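Side-chain contact in congerin-2 (Conger myriaster, PDB 1IS3), which binds beta-galactosides such as lactose as a homodimeric galectin, although its physiological role is not yet known: residues V34-S37 / T38-A42. Sequence-based numbering, arbitrary orientation.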
ATOM      1  N   VAL A  34      12.034   3.686  -1.966  1.00  6.81           N
ATOM      2  CA  VAL A  34      11.922   2.506  -1.127  1.00  7.42           C
ATOM      3  C   VAL A  34      12.885   2.786   0.033  1.00  7.28           C
ATOM      4  O   VAL A  34      14.063   3.098  -0.189  1.00  7.47           O
ATOM      5  CB  VAL A  34      12.359   1.251  -1.928  1.00  8.07           C
ATOM      6  CG1 VAL A  34      12.383   0.024  -1.038  1.00  8.67           C
ATOM      7  CG2 VAL A  34      11.377   1.000  -3.081  1.00  8.64           C
ATOM      8  N   GLY A  35      12.425   2.737   1.273  1.00  7.32           N
ATOM      9  CA  GLY A  35      13.304   2.957   2.412  1.00  8.57           C
ATOM     10  C   GLY A  35      12.566   2.797   3.733  1.00  9.78           C
ATOM     11  O   GLY A  35      11.734   1.885   3.899  1.00  9.15           O
ATOM     12  N   GLU A  36      12.923   3.693   4.641  1.00 11.09           N
ATOM     13  CA  GLU A  36      12.404   3.651   5.998  1.00 14.01           C
ATOM     14  C   GLU A  36      11.579   4.885   6.272  1.00 13.89           C
ATOM     15  O   GLU A  36      10.646   4.789   7.065  1.00 14.81           O
ATOM     16  CB  GLU A  36      13.516   3.625   7.066  1.00 17.85           C
ATOM     17  CG  GLU A  36      14.609   2.554   6.978  1.00 26.65           C
ATOM     18  CD  GLU A  36      15.923   2.689   7.825  1.00 32.62           C
ATOM     19  OE1 GLU A  36      16.555   1.634   8.043  1.00 35.84           O
ATOM     20  OE2 GLU A  36      16.346   3.794   8.257  1.00 33.51           O
ATOM     21  N   SER A  37      11.848   6.063   5.689  1.00 12.27           N
ATOM     22  CA  SER A  37      11.135   7.280   6.002  1.00 12.28           C
ATOM     23  C   SER A  37      11.392   8.249   4.836  1.00 12.10           C
ATOM     24  O   SER A  37      12.186   7.951   3.940  1.00 11.07           O
ATOM     25  CB  SER A  37      11.678   7.868   7.329  1.00 12.48           C
ATOM     26  OG  SER A  37      13.003   8.406   7.221  1.00 14.62           O
ATOM     27  N   THR A  38      10.807   9.443   4.820  1.00 12.16           N
ATOM     28  CA  THR A  38      11.104  10.398   3.770  1.00 13.07           C
ATOM     29  C   THR A  38      12.512  10.992   3.898  1.00 13.49           C
ATOM     30  O   THR A  38      12.874  11.820   3.043  1.00 13.85           O
ATOM     31  CB  THR A  38      10.025  11.545   3.761  1.00 14.51           C
ATOM     32  OG1 THR A  38      10.146  12.182   5.021  1.00 15.58           O
ATOM     33  CG2 THR A  38       8.586  11.063   3.436  1.00 12.07           C
ATOM     34  N   ASP A  39      13.277  10.640   4.955  1.00 13.20           N
ATOM     35  CA  ASP A  39      14.653  11.093   5.123  1.00 12.77           C
ATOM     36  C   ASP A  39      15.634   9.919   5.183  1.00 12.59           C
ATOM     37  O   ASP A  39      16.803  10.092   5.541  1.00 12.31           O
ATOM     38  CB  ASP A  39      14.807  11.941   6.419  1.00 14.38           C
ATOM     39  CG  ASP A  39      16.043  12.839   6.393  1.00 15.47           C
ATOM     40  OD1 ASP A  39      16.771  12.898   7.391  1.00 17.35           O
ATOM     41  OD2 ASP A  39      16.292  13.457   5.359  1.00 15.41           O
ATOM     42  N   SER A  40      15.201   8.704   4.839  1.00 10.89           N
ATOM     43  CA  SER A  40      16.047   7.539   4.902  1.00  9.88           C
ATOM     44  C   SER A  40      15.569   6.676   3.741  1.00  9.61           C
ATOM     45  O   SER A  40      14.561   5.960   3.876  1.00  9.29           O
ATOM     46  CB  SER A  40      15.825   6.873   6.245  1.00 10.07           C
ATOM     47  OG  SER A  40      16.673   5.735   6.292  1.00 11.50           O
ATOM     48  N   ILE A  41      16.214   6.765   2.562  1.00  8.45           N
ATOM     49  CA  ILE A  41      15.717   6.104   1.346  1.00  8.47           C
ATOM     50  C   ILE A  41      16.856   5.278   0.788  1.00  9.06           C
ATOM     51  O   ILE A  41      17.937   5.813   0.469  1.00  9.40           O
ATOM     52  CB  ILE A  41      15.244   7.171   0.278  1.00  8.58           C
ATOM     53  CG1 ILE A  41      14.107   8.037   0.846  1.00  9.36           C
ATOM     54  CG2 ILE A  41      14.738   6.465  -0.976  1.00  8.81           C
ATOM     55  CD1 ILE A  41      13.801   9.272  -0.015  1.00 10.04           C
ATOM     56  N   ALA A  42      16.635   3.979   0.693  1.00  7.02           N
ATOM     57  CA  ALA A  42      17.654   3.083   0.162  1.00  7.61           C
ATOM     58  C   ALA A  42      17.719   3.111  -1.388  1.00  8.48           C
ATOM     59  O   ALA A  42      18.785   2.954  -2.008  1.00  7.90           O
ATOM     60  CB  ALA A  42      17.370   1.643   0.615  1.00  8.53           C
TER
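Ser40 meets Glu36 through its hydroxyl: Ser40 OG donates to Glu36 OE2 over 2.8 Å, arriving from above the carboxylate plane, 49° out of it. Two torsions bring the groups together. Ser40 OG stands opposite its own backbone N (chi1 -180°), while Glu36 CG lies anti to the carbonyl carbon (chi1 -54°) and the chain then runs extended alongside the hydroxyl, with Glu36 CD 3.5 Å from Ser40 OG. Ser37, on the same face of the hairpin as Ser40, sets its OG 3.4 Å from Ser40 CB; tucked between its own N and carbonyl carbon, this hydroxyl also accepts the N-H of Asp39 (Ser37 OG to Asp39 N 3.2 Å).

The backbone identifies a beta hairpin closed by a type I turn from Ser37 to Ser40, with a classic bulge in which Glu36 and Ser37 both face Ser40. Ser40 O is gripped twice, from opposite faces of its plane, by Glu36 N at 2.9 Å and by Ser37 N at 3.3 Å, and Ser40 N returns a bond to Ser37 O. This hairpin joins neighbouring strands 29-34 and 40-48 of the galectin beta-sandwich.

At the open end, Ala42 N bonds weakly to Val34 O, which also lies 3.5 Å from Ile41 CG2. The other branch, Ile41 CG1, packs 3.6 Å from Ser37 O, and the buried side chain touches Leu63 of strand 57-64, paired with 40-48, and Tyr122 of strand 117-125, paired with 29-34. It also nears Trp69 of the bound-sugar pocket and a MES molecule, probably from the crystallisation liquor. Asp39 OD1 accepts the backbone N-H of Asn66.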